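Glycoside Hydrolase Family 43_12 (PDB 7JVH) is a family 43, subfamily 12 glycoside hydrolase that probably cleaves glycosidic bonds in arabinose- or xylose-containing plant polysaccharides. Local coordinates at residues C146-V152 and P164-G170; Y136-F142 and I172-F178; G182-L186 and E208-E212. All blocks are in the same frame, centred on the assembly; numbering follows the deposited sequence.

Contact 1 of 3, residues C146-V152 and P164-G170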
ATOM      1  N   CYS A 146       1.600   7.439  18.125  1.00 70.20           N
ATOM      2  CA  CYS A 146       1.494   6.210  18.926  1.00 64.07           C
ATOM      3  C   CYS A 146       2.803   5.456  19.154  1.00 56.39           C
ATOM      4  O   CYS A 146       3.030   4.936  20.220  1.00 61.00           O
ATOM      5  CB  CYS A 146       0.467   5.257  18.297  1.00 46.16           C
ATOM      6  SG  CYS A 146      -1.233   5.857  18.408  1.00 76.44           S
ATOM      7  N   GLY A 147       3.642   5.365  18.123  1.00 56.54           N
ATOM      8  CA  GLY A 147       4.892   4.636  18.212  1.00 49.35           C
ATOM      9  C   GLY A 147       4.666   3.241  18.745  1.00 59.62           C
ATOM     10  O   GLY A 147       5.352   2.826  19.644  1.00 63.25           O
ATOM     11  N   GLY A 148       3.702   2.523  18.161  1.00 68.37           N
ATOM     12  CA  GLY A 148       3.410   1.146  18.506  1.00 50.37           C
ATOM     13  C   GLY A 148       1.975   0.738  18.222  1.00 58.99           C
ATOM     14  O   GLY A 148       1.249   1.403  17.489  1.00 63.19           O
ATOM     15  N   ASN A 149       1.599  -0.411  18.778  1.00 59.14           N
ATOM     16  CA  ASN A 149       0.320  -1.058  18.560  1.00 45.94           C
ATOM     17  C   ASN A 149      -0.852  -0.210  19.053  1.00 55.32           C
ATOM     18  O   ASN A 149      -0.815   0.336  20.157  1.00 59.59           O
ATOM     19  CB  ASN A 149       0.357  -2.423  19.247  1.00 52.81           C
ATOM     20  CG  ASN A 149       1.169  -3.429  18.470  1.00 53.11           C
ATOM     21  OD1 ASN A 149       1.000  -3.550  17.243  1.00 52.18           O
ATOM     22  ND2 ASN A 149       2.030  -4.178  19.170  1.00 54.43           N
HETATM   23  N   MSE A 150      -1.886  -0.103  18.208  1.00 52.01           N
HETATM   24  CA  MSE A 150      -2.983   0.817  18.458  1.00 56.32           C
HETATM   25  C   MSE A 150      -4.215   0.379  17.679  1.00 58.50           C
HETATM   26  O   MSE A 150      -4.096  -0.297  16.661  1.00 59.28           O
HETATM   27  CB  MSE A 150      -2.586   2.243  18.056  1.00 54.97           C
HETATM   28  CG  MSE A 150      -2.318   2.427  16.576  1.00 51.51           C
HETATM   29 SE   MSE A 150      -3.961   2.940  15.629  1.00 75.44          SE
HETATM   30  CE  MSE A 150      -3.544   4.581  14.625  1.00 61.19           C
ATOM     31  N   VAL A 151      -5.390   0.806  18.155  1.00 54.49           N
ATOM     32  CA  VAL A 151      -6.653   0.504  17.509  1.00 55.06           C
ATOM     33  C   VAL A 151      -7.528   1.760  17.413  1.00 54.31           C
ATOM     34  O   VAL A 151      -7.509   2.605  18.309  1.00 62.46           O
ATOM     35  CB  VAL A 151      -7.399  -0.651  18.236  1.00 56.33           C
ATOM     36  CG1 VAL A 151      -7.781  -0.276  19.651  1.00 50.21           C
ATOM     37  CG2 VAL A 151      -8.636  -1.083  17.455  1.00 58.29           C
ATOM     38  N   VAL A 152      -8.267   1.881  16.305  1.00 66.49           N
ATOM     39  CA  VAL A 152      -9.283   2.920  16.118  1.00 67.09           C
ATOM     40  C   VAL A 152     -10.643   2.269  15.823  1.00 68.56           C
ATOM     41  O   VAL A 152     -10.708   1.151  15.309  1.00 59.70           O
ATOM     42  CB  VAL A 152      -8.910   3.911  14.994  1.00 57.48           C
ATOM     43  CG1 VAL A 152      -7.578   4.592  15.275  1.00 64.10           C
ATOM     44  CG2 VAL A 152      -8.847   3.221  13.658  1.00 56.45           C
ATOM     45  N   PRO A 164      -6.637   7.164  18.183  1.00 58.46           N
ATOM     46  CA  PRO A 164      -6.107   5.854  18.564  1.00 57.37           C
ATOM     47  C   PRO A 164      -6.271   5.515  20.049  1.00 74.28           C
ATOM     48  O   PRO A 164      -6.301   6.408  20.888  1.00 86.65           O
ATOM     49  CB  PRO A 164      -4.613   5.964  18.208  1.00 60.50           C
ATOM     50  CG  PRO A 164      -4.468   7.184  17.357  1.00 57.20           C
ATOM     51  CD  PRO A 164      -5.592   8.101  17.737  1.00 58.10           C
ATOM     52  N   PHE A 165      -6.404   4.221  20.347  1.00 68.36           N
ATOM     53  CA  PHE A 165      -6.281   3.677  21.688  1.00 66.08           C
ATOM     54  C   PHE A 165      -4.934   2.975  21.669  1.00 67.05           C
ATOM     55  O   PHE A 165      -4.727   2.051  20.884  1.00 67.62           O
ATOM     56  CB  PHE A 165      -7.395   2.656  21.979  1.00 66.70           C
ATOM     57  CG  PHE A 165      -8.749   3.270  22.160  1.00 69.40           C
ATOM     58  CD1 PHE A 165      -9.580   3.489  21.065  1.00 72.74           C
ATOM     59  CD2 PHE A 165      -9.197   3.636  23.419  1.00 60.40           C
ATOM     60  CE1 PHE A 165     -10.841   4.056  21.238  1.00 69.62           C
ATOM     61  CE2 PHE A 165     -10.446   4.210  23.590  1.00 62.56           C
ATOM     62  CZ  PHE A 165     -11.268   4.420  22.504  1.00 67.28           C
ATOM     63  N   ASN A 166      -4.001   3.422  22.511  1.00 63.57           N
ATOM     64  CA  ASN A 166      -2.657   2.823  22.584  1.00 63.16           C
ATOM     65  C   ASN A 166      -2.760   1.480  23.309  1.00 74.60           C
ATOM     66  O   ASN A 166      -3.318   1.413  24.407  1.00 74.63           O
ATOM     67  CB  ASN A 166      -1.672   3.758  23.301  1.00 61.74           C
ATOM     68  CG  ASN A 166      -1.066   4.825  22.383  1.00 67.97           C
ATOM     69  OD1 ASN A 166      -0.705   4.518  21.252  1.00 65.49           O
ATOM     70  ND2 ASN A 166      -0.985   6.081  22.844  1.00 77.99           N
ATOM     71  N   LEU A 167      -2.229   0.422  22.685  1.00 74.14           N
ATOM     72  CA  LEU A 167      -2.260  -0.924  23.247  1.00 61.73           C
ATOM     73  C   LEU A 167      -0.881  -1.342  23.763  1.00 62.51           C
ATOM     74  O   LEU A 167       0.144  -1.082  23.133  1.00 56.10           O
ATOM     75  CB  LEU A 167      -2.763  -1.920  22.205  1.00 56.30           C
ATOM     76  CG  LEU A 167      -4.050  -1.504  21.483  1.00 58.86           C
ATOM     77  CD1 LEU A 167      -4.316  -2.431  20.312  1.00 58.28           C
ATOM     78  CD2 LEU A 167      -5.238  -1.477  22.434  1.00 64.46           C
ATOM     79  N   HIS A 168      -0.878  -2.030  24.911  1.00 64.16           N
ATOM     80  CA  HIS A 168       0.327  -2.269  25.709  1.00 73.51           C
ATOM     81  C   HIS A 168       0.944  -3.652  25.468  1.00 78.53           C
ATOM     82  O   HIS A 168       1.044  -4.470  26.390  1.00 77.04           O
ATOM     83  CB  HIS A 168       0.012  -2.077  27.195  1.00 66.90           C
ATOM     84  CG  HIS A 168      -0.467  -0.699  27.540  1.00 70.03           C
ATOM     85  ND1 HIS A 168      -1.208  -0.427  28.670  1.00 60.82           N
ATOM     86  CD2 HIS A 168      -0.304   0.486  26.904  1.00 63.00           C
ATOM     87  CE1 HIS A 168      -1.478   0.863  28.720  1.00 70.69           C
ATOM     88  NE2 HIS A 168      -0.940   1.441  27.659  1.00 70.97           N
ATOM     89  N   PHE A 169       1.404  -3.883  24.230  1.00 62.59           N
ATOM     90  CA  PHE A 169       2.165  -5.078  23.877  1.00 55.56           C
ATOM     91  C   PHE A 169       3.065  -4.733  22.702  1.00 58.32           C
ATOM     92  O   PHE A 169       2.770  -3.803  21.958  1.00 57.64           O
ATOM     93  CB  PHE A 169       1.229  -6.242  23.555  1.00 57.00           C
ATOM     94  CG  PHE A 169       0.241  -5.939  22.450  1.00 68.33           C
ATOM     95  CD1 PHE A 169       0.559  -6.205  21.130  1.00 70.68           C
ATOM     96  CD2 PHE A 169      -1.009  -5.404  22.735  1.00 74.05           C
ATOM     97  CE1 PHE A 169      -0.348  -5.944  20.105  1.00 64.31           C
ATOM     98  CE2 PHE A 169      -1.906  -5.129  21.719  1.00 68.83           C
ATOM     99  CZ  PHE A 169      -1.581  -5.404  20.406  1.00 62.59           C
ATOM    100  N   GLY A 170       4.161  -5.482  22.561  1.00 57.55           N
ATOM    101  CA  GLY A 170       5.116  -5.284  21.490  1.00 48.73           C
ATOM    102  C   GLY A 170       4.815  -6.128  20.265  1.00 54.08           C
ATOM    103  O   GLY A 170       3.774  -6.751  20.177  1.00 64.05           O
TER
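In one four-stranded blade of the five-bladed beta-propeller expected of family 43, the outer strand 165-166 pairs with 148-154 in an antiparallel hairpin. Val151 and Phe165 form its hydrogen-bonded pair: Phe165 N reaches Val151 O at 2.8 Å, and Val151 N returns a bond to Phe165 O at 3.1 Å. Met150 and Asn166 are the non-hydrogen-bonded pair beside it, and beyond them Leu167 N bonds Asn149 O at 2.9 Å. On one side of the pairing, Val151 CG1 lies 3.8 Å from Phe165 CB and also touches Leu167 CD2; on the other, the bent selenomethionine chain of Met150 brings CE to 3.9 Å from Pro164 CG, while Cys146 SG presses on Pro164 CB.

Past the paired residues, Asn149 takes over with its side chain. With CG anti to the carbonyl carbon (chi1 -76°), the amide reaches towards the loop at Phe169 and lies not far from parallel to the ring plane there, while Asn149 CB makes a CH-pi contact over one ring face, 4.0 Å from the centroid. Both ends of the Asn149 amide are engaged: OD1 bonds Thr140 OG1 on strand 134-142, and ND2 serves both Gly171 O and Phe169 O, which fixes the rotation of the amide. With an aspartate in its place, the carbonyls of Phe169 and Gly171 would probably lose their donor and face a charged oxygen instead. The bond from Asn149 ND2 to Phe169 O is 2.9 Å long and nearly straight (166°), yet the donor stands 50° out of the carbonyl plane.

Contact 2 of 3, residues Y136-F142 and I172-F178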
ATOM      1  N   TYR A 136     -13.541  -1.947  13.991  1.00 70.21           N
ATOM      2  CA  TYR A 136     -12.220  -1.870  14.611  1.00 68.54           C
ATOM      3  C   TYR A 136     -11.157  -1.907  13.514  1.00 71.43           C
ATOM      4  O   TYR A 136     -11.162  -2.799  12.669  1.00 78.29           O
ATOM      5  CB  TYR A 136     -12.014  -3.068  15.539  1.00 62.05           C
ATOM      6  CG  TYR A 136     -12.844  -3.043  16.800  1.00 64.83           C
ATOM      7  CD1 TYR A 136     -14.124  -3.603  16.840  1.00 69.63           C
ATOM      8  CD2 TYR A 136     -12.337  -2.482  17.965  1.00 65.27           C
ATOM      9  CE1 TYR A 136     -14.876  -3.578  17.997  1.00 78.36           C
ATOM     10  CE2 TYR A 136     -13.080  -2.461  19.143  1.00 64.69           C
ATOM     11  CZ  TYR A 136     -14.353  -3.008  19.153  1.00 71.72           C
ATOM     12  OH  TYR A 136     -15.104  -3.001  20.298  1.00 70.59           O
HETATM   13  N   MSE A 137     -10.259  -0.921  13.522  1.00 56.81           N
HETATM   14  CA  MSE A 137      -9.059  -0.965  12.700  1.00 62.33           C
HETATM   15  C   MSE A 137      -7.850  -0.980  13.634  1.00 72.25           C
HETATM   16  O   MSE A 137      -7.568   0.015  14.301  1.00 85.15           O
HETATM   17  CB  MSE A 137      -9.024   0.240  11.751  1.00 56.40           C
HETATM   18  CG  MSE A 137      -8.133   0.049  10.543  1.00 60.37           C
HETATM   19 SE   MSE A 137      -6.240   0.039  11.017  1.00 65.96          SE
HETATM   20  CE  MSE A 137      -5.820  -1.802  10.757  1.00 60.93           C
ATOM     21  N   ILE A 138      -7.157  -2.122  13.686  1.00 58.07           N
ATOM     22  CA  ILE A 138      -6.030  -2.307  14.587  1.00 66.49           C
ATOM     23  C   ILE A 138      -4.722  -2.553  13.811  1.00 65.28           C
ATOM     24  O   ILE A 138      -4.667  -3.376  12.905  1.00 66.90           O
ATOM     25  CB  ILE A 138      -6.308  -3.454  15.593  1.00 57.05           C
ATOM     26  CG1 ILE A 138      -5.254  -3.476  16.697  1.00 57.08           C
ATOM     27  CG2 ILE A 138      -6.359  -4.804  14.899  1.00 50.39           C
ATOM     28  CD1 ILE A 138      -5.555  -4.491  17.792  1.00 68.95           C
ATOM     29  N   THR A 139      -3.658  -1.853  14.219  1.00 65.71           N
ATOM     30  CA  THR A 139      -2.370  -1.879  13.530  1.00 66.31           C
ATOM     31  C   THR A 139      -1.203  -1.472  14.443  1.00 57.70           C
ATOM     32  O   THR A 139      -1.404  -1.146  15.613  1.00 53.28           O
ATOM     33  CB  THR A 139      -2.428  -0.941  12.308  1.00 55.01           C
ATOM     34  OG1 THR A 139      -1.246  -1.098  11.523  1.00 67.00           O
ATOM     35  CG2 THR A 139      -2.576   0.498  12.730  1.00 48.33           C
ATOM     36  N   THR A 140       0.012  -1.506  13.885  1.00 49.60           N
ATOM     37  CA  THR A 140       1.210  -0.979  14.531  1.00 61.46           C
ATOM     38  C   THR A 140       1.638   0.295  13.796  1.00 64.66           C
ATOM     39  O   THR A 140       1.816   0.299  12.570  1.00 59.60           O
ATOM     40  CB  THR A 140       2.370  -1.982  14.497  1.00 58.18           C
ATOM     41  OG1 THR A 140       1.906  -3.274  14.897  1.00 63.06           O
ATOM     42  CG2 THR A 140       3.466  -1.579  15.455  1.00 60.05           C
ATOM     43  N   GLU A 141       1.781   1.379  14.557  1.00 57.55           N
ATOM     44  CA  GLU A 141       2.128   2.688  14.026  1.00 53.83           C
ATOM     45  C   GLU A 141       3.516   3.080  14.550  1.00 54.60           C
ATOM     46  O   GLU A 141       3.625   3.637  15.619  1.00 54.00           O
ATOM     47  CB  GLU A 141       1.059   3.723  14.423  1.00 52.02           C
ATOM     48  CG  GLU A 141       1.425   5.185  14.134  1.00 54.14           C
ATOM     49  CD  GLU A 141       0.239   6.115  14.172  1.00 55.15           C
ATOM     50  OE1 GLU A 141      -0.403   6.278  13.142  1.00 58.29           O
ATOM     51  OE2 GLU A 141      -0.052   6.688  15.231  1.00 61.64           O
ATOM     52  N   PHE A 142       4.554   2.758  13.765  1.00 49.10           N
ATOM     53  CA  PHE A 142       5.948   3.048  14.067  1.00 44.15           C
ATOM     54  C   PHE A 142       6.290   4.459  13.648  1.00 49.81           C
ATOM     55  O   PHE A 142       7.124   4.673  12.781  1.00 56.22           O
ATOM     56  CB  PHE A 142       6.887   2.047  13.374  1.00 50.92           C
ATOM     57  CG  PHE A 142       6.876   0.670  13.986  1.00 53.46           C
ATOM     58  CD1 PHE A 142       7.141   0.492  15.359  1.00 58.68           C
ATOM     59  CD2 PHE A 142       6.623  -0.458  13.218  1.00 43.31           C
ATOM     60  CE1 PHE A 142       7.151  -0.772  15.922  1.00 42.83           C
ATOM     61  CE2 PHE A 142       6.640  -1.735  13.796  1.00 53.06           C
ATOM     62  CZ  PHE A 142       6.912  -1.885  15.140  1.00 42.16           C
ATOM     63  N   ILE A 172       4.320  -6.942  16.058  1.00 63.63           N
ATOM     64  CA  ILE A 172       3.474  -6.410  14.977  1.00 65.15           C
ATOM     65  C   ILE A 172       2.312  -7.337  14.636  1.00 63.83           C
ATOM     66  O   ILE A 172       2.164  -8.422  15.219  1.00 62.65           O
ATOM     67  CB  ILE A 172       4.320  -6.186  13.711  1.00 62.71           C
ATOM     68  CG1 ILE A 172       4.870  -7.521  13.175  1.00 64.67           C
ATOM     69  CG2 ILE A 172       5.458  -5.202  14.017  1.00 57.24           C
ATOM     70  CD1 ILE A 172       5.737  -7.356  11.951  1.00 65.80           C
ATOM     71  N   ASP A 173       1.490  -6.890  13.683  1.00 65.80           N
ATOM     72  CA  ASP A 173       0.380  -7.647  13.109  1.00 41.47           C
ATOM     73  C   ASP A 173      -0.674  -7.985  14.153  1.00 46.85           C
ATOM     74  O   ASP A 173      -1.081  -9.138  14.276  1.00 57.95           O
ATOM     75  CB  ASP A 173       0.887  -8.884  12.380  1.00 41.03           C
ATOM     76  CG  ASP A 173       1.798  -8.529  11.221  1.00 53.52           C
ATOM     77  OD1 ASP A 173       2.064  -7.317  11.017  1.00 52.27           O
ATOM     78  OD2 ASP A 173       2.267  -9.467  10.522  1.00 57.36           O
ATOM     79  N   PRO A 174      -1.168  -6.987  14.913  1.00 43.19           N
ATOM     80  CA  PRO A 174      -2.294  -7.207  15.822  1.00 47.20           C
ATOM     81  C   PRO A 174      -3.574  -7.580  15.066  1.00 44.10           C
ATOM     82  O   PRO A 174      -3.760  -7.181  13.922  1.00 66.28           O
ATOM     83  CB  PRO A 174      -2.465  -5.835  16.477  1.00 44.82           C
ATOM     84  CG  PRO A 174      -1.871  -4.869  15.504  1.00 51.19           C
ATOM     85  CD  PRO A 174      -0.714  -5.590  14.889  1.00 42.92           C
ATOM     86  N   SER A 175      -4.454  -8.332  15.729  1.00 63.03           N
ATOM     87  CA  SER A 175      -5.724  -8.751  15.145  1.00 59.23           C
ATOM     88  C   SER A 175      -6.648  -9.231  16.257  1.00 59.73           C
ATOM     89  O   SER A 175      -6.277 -10.067  17.065  1.00 67.07           O
ATOM     90  CB  SER A 175      -5.472  -9.850  14.104  1.00 51.00           C
ATOM     91  OG  SER A 175      -6.630 -10.259  13.443  1.00 57.07           O
ATOM     92  N   LEU A 176      -7.860  -8.677  16.290  1.00 53.61           N
ATOM     93  CA  LEU A 176      -8.859  -8.991  17.296  1.00 67.50           C
ATOM     94  C   LEU A 176      -9.795 -10.096  16.810  1.00 66.82           C
ATOM     95  O   LEU A 176      -9.969 -10.292  15.603  1.00 65.35           O
ATOM     96  CB  LEU A 176      -9.683  -7.754  17.621  1.00 75.15           C
ATOM     97  CG  LEU A 176      -8.925  -6.529  18.101  1.00 73.02           C
ATOM     98  CD1 LEU A 176      -9.763  -5.274  17.906  1.00 70.77           C
ATOM     99  CD2 LEU A 176      -8.510  -6.697  19.549  1.00 70.34           C
ATOM    100  N   PHE A 177     -10.374 -10.823  17.773  1.00 55.95           N
ATOM    101  CA  PHE A 177     -11.389 -11.834  17.525  1.00 56.46           C
ATOM    102  C   PHE A 177     -12.413 -11.785  18.651  1.00 70.96           C
ATOM    103  O   PHE A 177     -12.042 -11.727  19.830  1.00 80.06           O
ATOM    104  CB  PHE A 177     -10.763 -13.228  17.447  1.00 62.55           C
ATOM    105  CG  PHE A 177     -11.754 -14.344  17.599  1.00 68.16           C
ATOM    106  CD1 PHE A 177     -12.524 -14.766  16.527  1.00 61.84           C
ATOM    107  CD2 PHE A 177     -11.931 -14.965  18.839  1.00 74.57           C
ATOM    108  CE1 PHE A 177     -13.449 -15.782  16.687  1.00 58.64           C
ATOM    109  CE2 PHE A 177     -12.856 -15.985  19.001  1.00 70.63           C
ATOM    110  CZ  PHE A 177     -13.611 -16.401  17.920  1.00 67.17           C
ATOM    111  N   PHE A 178     -13.700 -11.816  18.283  1.00 64.48           N
ATOM    112  CA  PHE A 178     -14.802 -11.703  19.226  1.00 63.69           C
ATOM    113  C   PHE A 178     -15.591 -13.005  19.317  1.00 67.87           C
ATOM    114  O   PHE A 178     -16.349 -13.335  18.419  1.00 74.43           O
ATOM    115  CB  PHE A 178     -15.706 -10.543  18.810  1.00 59.37           C
ATOM    116  CG  PHE A 178     -14.969  -9.255  18.604  1.00 63.81           C
ATOM    117  CD1 PHE A 178     -14.476  -8.544  19.687  1.00 70.69           C
ATOM    118  CD2 PHE A 178     -14.750  -8.758  17.318  1.00 75.10           C
ATOM    119  CE1 PHE A 178     -13.777  -7.352  19.499  1.00 81.16           C
ATOM    120  CE2 PHE A 178     -14.053  -7.568  17.115  1.00 78.75           C
ATOM    121  CZ  PHE A 178     -13.567  -6.863  18.208  1.00 75.82           C
TER
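Strand 136-142 of one propeller blade packs by its side chains on residues 172-178, which contain the first strand (175-178) of the next; the short segments 136-142 and 175-178 run roughly antiparallel (148° between N-to-C directions), their axes 7.5 Å apart at closest. At the aromatic end Phe178 CZ stands over a face of the Tyr136 ring, towards its rim and 3.5 Å from Tyr136 CE1, the ring planes inclined at 40°. Aliphatic packing fills the middle, where Ile138, with CG1 anti to its own nitrogen (chi1 -169°), extends CD1 to 3.6 Å from Pro174 CB and against Leu176 CG. Leu176 CD1 rests 3.8 Å from Tyr136 CD2, and Pro174 CG lies against Thr139 CA. At the far end Ile172 CG2 meets the edge of the Phe142 ring, 3.7 Å from CE2.

Thr140 OG1, though bonded to Asn149, also packs here, 3.5 Å from both Ile172 CA and Pro174 CD. Other polar ends bond outside the segments: Tyr136 OH to Asn132, Ser175 OG to His242, Asp173 to Gly240 N and to a glycerol, probably from the crystallisation liquor, which may mark a pocket. With no hydrogen bond spanning the segments, this largely buried joint between blades rests on apolar fit.

Contact 3 of 3, residues G182-L186 and E208-E212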
ATOM      1  N   GLY A 182     -19.148 -13.329  24.817  1.00 73.67           N
ATOM      2  CA  GLY A 182     -18.853 -11.978  25.256  1.00 77.02           C
ATOM      3  C   GLY A 182     -17.381 -11.695  25.500  1.00 83.06           C
ATOM      4  O   GLY A 182     -17.005 -10.542  25.720  1.00 90.50           O
ATOM      5  N   LYS A 183     -16.534 -12.722  25.408  1.00 80.22           N
ATOM      6  CA  LYS A 183     -15.101 -12.550  25.548  1.00 75.82           C
ATOM      7  C   LYS A 183     -14.460 -12.156  24.224  1.00 80.53           C
ATOM      8  O   LYS A 183     -14.829 -12.664  23.162  1.00 82.83           O
ATOM      9  CB  LYS A 183     -14.467 -13.822  26.111  1.00 71.16           C
ATOM     10  CG  LYS A 183     -14.924 -14.111  27.530  1.00 69.17           C
ATOM     11  CD  LYS A 183     -14.214 -15.340  28.082  1.00 79.59           C
ATOM     12  CE  LYS A 183     -14.600 -15.679  29.514  1.00 85.52           C
ATOM     13  NZ  LYS A 183     -13.852 -14.821  30.468  1.00 92.21           N
ATOM     14  N   ALA A 184     -13.502 -11.230  24.303  1.00 81.69           N
ATOM     15  CA  ALA A 184     -12.740 -10.761  23.160  1.00 76.65           C
ATOM     16  C   ALA A 184     -11.273 -11.093  23.352  1.00 76.95           C
ATOM     17  O   ALA A 184     -10.775 -11.137  24.472  1.00 77.63           O
ATOM     18  CB  ALA A 184     -12.926  -9.269  23.003  1.00 79.16           C
ATOM     19  N   TYR A 185     -10.584 -11.327  22.235  1.00 80.83           N
ATOM     20  CA  TYR A 185      -9.177 -11.701  22.247  1.00 76.99           C
ATOM     21  C   TYR A 185      -8.393 -10.893  21.229  1.00 72.50           C
ATOM     22  O   TYR A 185      -8.959 -10.245  20.350  1.00 68.66           O
ATOM     23  CB  TYR A 185      -9.033 -13.199  22.004  1.00 73.66           C
ATOM     24  CG  TYR A 185      -9.808 -14.008  23.017  1.00 79.63           C
ATOM     25  CD1 TYR A 185      -9.272 -14.284  24.270  1.00 76.83           C
ATOM     26  CD2 TYR A 185     -11.100 -14.470  22.736  1.00 85.15           C
ATOM     27  CE1 TYR A 185      -9.980 -15.011  25.210  1.00 80.22           C
ATOM     28  CE2 TYR A 185     -11.817 -15.197  23.669  1.00 86.23           C
ATOM     29  CZ  TYR A 185     -11.253 -15.462  24.906  1.00 83.76           C
ATOM     30  OH  TYR A 185     -11.965 -16.182  25.830  1.00 76.71           O
ATOM     31  N   LEU A 186      -7.073 -10.920  21.387  1.00 66.98           N
ATOM     32  CA  LEU A 186      -6.173 -10.200  20.518  1.00 60.16           C
ATOM     33  C   LEU A 186      -4.964 -11.073  20.303  1.00 52.20           C
ATOM     34  O   LEU A 186      -4.359 -11.547  21.261  1.00 68.99           O
ATOM     35  CB  LEU A 186      -5.767  -8.888  21.174  1.00 57.89           C
ATOM     36  CG  LEU A 186      -4.883  -7.958  20.345  1.00 65.43           C
ATOM     37  CD1 LEU A 186      -5.012  -6.540  20.870  1.00 77.66           C
ATOM     38  CD2 LEU A 186      -3.419  -8.418  20.306  1.00 64.83           C
ATOM     39  N   GLU A 208      -6.448 -11.931  26.141  1.00 67.87           N
ATOM     40  CA  GLU A 208      -7.837 -11.553  26.356  1.00 73.15           C
ATOM     41  C   GLU A 208      -7.898 -10.030  26.243  1.00 75.25           C
ATOM     42  O   GLU A 208      -6.953  -9.335  26.624  1.00 76.03           O
ATOM     43  CB  GLU A 208      -8.337 -12.019  27.729  1.00 60.62           C
ATOM     44  CG  GLU A 208      -9.857 -11.997  27.885  1.00 65.08           C
ATOM     45  CD  GLU A 208     -10.330 -12.673  29.181  1.00 72.57           C
ATOM     46  OE1 GLU A 208      -9.593 -13.533  29.714  1.00 66.35           O
ATOM     47  OE2 GLU A 208     -11.444 -12.355  29.670  1.00 80.14           O
ATOM     48  N   TYR A 209      -9.010  -9.520  25.705  1.00 71.49           N
ATOM     49  CA  TYR A 209      -9.173  -8.100  25.402  1.00 69.21           C
ATOM     50  C   TYR A 209     -10.369  -7.566  26.168  1.00 71.16           C
ATOM     51  O   TYR A 209     -11.401  -8.223  26.259  1.00 82.74           O
ATOM     52  CB  TYR A 209      -9.357  -7.910  23.890  1.00 68.73           C
ATOM     53  CG  TYR A 209      -9.378  -6.475  23.368  1.00 73.77           C
ATOM     54  CD1 TYR A 209      -8.195  -5.801  23.041  1.00 68.48           C
ATOM     55  CD2 TYR A 209     -10.583  -5.816  23.141  1.00 70.50           C
ATOM     56  CE1 TYR A 209      -8.223  -4.503  22.539  1.00 66.13           C
ATOM     57  CE2 TYR A 209     -10.620  -4.521  22.637  1.00 67.08           C
ATOM     58  CZ  TYR A 209      -9.442  -3.866  22.337  1.00 67.76           C
ATOM     59  OH  TYR A 209      -9.482  -2.572  21.837  1.00 68.05           O
ATOM     60  N   ASP A 210     -10.204  -6.369  26.734  1.00 69.55           N
ATOM     61  CA  ASP A 210     -11.232  -5.699  27.502  1.00 70.47           C
ATOM     62  C   ASP A 210     -11.934  -4.701  26.590  1.00 76.06           C
ATOM     63  O   ASP A 210     -11.331  -3.707  26.178  1.00 81.15           O
ATOM     64  CB  ASP A 210     -10.614  -4.993  28.710  1.00 67.68           C
ATOM     65  CG  ASP A 210     -11.664  -4.386  29.628  1.00 81.82           C
ATOM     66  OD1 ASP A 210     -12.626  -3.766  29.126  1.00 76.51           O
ATOM     67  OD2 ASP A 210     -11.536  -4.531  30.861  1.00 92.93           O
ATOM     68  N   LEU A 211     -13.211  -4.974  26.288  1.00 75.48           N
ATOM     69  CA  LEU A 211     -13.989  -4.184  25.344  1.00 76.87           C
ATOM     70  C   LEU A 211     -14.299  -2.797  25.887  1.00 86.07           C
ATOM     71  O   LEU A 211     -14.277  -1.824  25.145  1.00100.00           O
ATOM     72  CB  LEU A 211     -15.269  -4.921  24.945  1.00 73.89           C
ATOM     73  CG  LEU A 211     -14.992  -6.231  24.199  1.00 64.01           C
ATOM     74  CD1 LEU A 211     -16.077  -7.261  24.469  1.00 67.82           C
ATOM     75  CD2 LEU A 211     -14.814  -5.994  22.706  1.00 58.09           C
ATOM     76  N   GLU A 212     -14.563  -2.712  27.195  1.00 77.53           N
ATOM     77  CA  GLU A 212     -14.840  -1.438  27.859  1.00 77.83           C
ATOM     78  C   GLU A 212     -13.635  -0.508  27.769  1.00 75.00           C
ATOM     79  O   GLU A 212     -13.763   0.623  27.325  1.00 86.25           O
ATOM     80  CB  GLU A 212     -15.264  -1.658  29.309  1.00 86.84           C
ATOM     81  CG  GLU A 212     -16.531  -2.497  29.431  1.00104.33           C
ATOM     82  CD  GLU A 212     -16.292  -4.007  29.319  1.00116.29           C
ATOM     83  OE1 GLU A 212     -15.268  -4.487  29.854  1.00126.56           O
ATOM     84  OE2 GLU A 212     -17.107  -4.704  28.675  1.00112.87           O
TER
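The second and third strands of a propeller blade, 184-190 and 203-210, cross here at a strong twist, the N-to-C directions of their short segments 117° apart. Ala184 and Tyr209 are joined by one backbone bond, Tyr209 N to Ala184 O at 2.7 Å.

The tight part is the buried face carrying Ala184, Leu186 and Tyr209. Ala184 CB lies 3.9 Å from Tyr209 CB and 3.8 Å from Leu211 CD2, so the small methyl is held by two larger neighbours. Tyr209 swings its ring to the side remote from its backbone N (chi1 -173°), which brings CD1 to 3.9 Å from Leu186 CD1; its hydroxyl bonds Asp214. Leu176 and Phe178 of strand 175-178 add to this packing.

On the opposite face, the packing of Tyr185 with Glu208 leads out towards solvent. The Tyr185 ring slants past the glutamate, CD1 at 3.7 Å from Glu208 CA and CE1 at 4.0 Å from Glu208 CG. The loose side begins at exposed Gly182 and Lys183: the lysine chain runs straight as far as CE and then turns at its last torsion (chi4 -81°), bringing NZ to a long salt bridge of 3.5 Å with Glu208 OE2.

Contacts 1 and 2 lie about 8 Å apart between centres, while contact 3 is about 15 Å from contact 1 and 13 Å from contact 2. Strands 134-142 and 148-154 are neighbours in one four-stranded sheet, which contact 1 completes at its outer edge; strands 175-178, 184-190 and 203-210 belong to the next sheet, where contact 3 lies. Contact 2 bridges the two sheets. Along the chain, 136-142 comes first, 172-178 follows both halves of contact 1, and contact 3 comes last. Leu167 and Phe169 of contact 1 touch Leu186 of contact 3, and Leu176 of contact 2 touches its Tyr209, so side chains of all three meet along the apolar seam between successive blades.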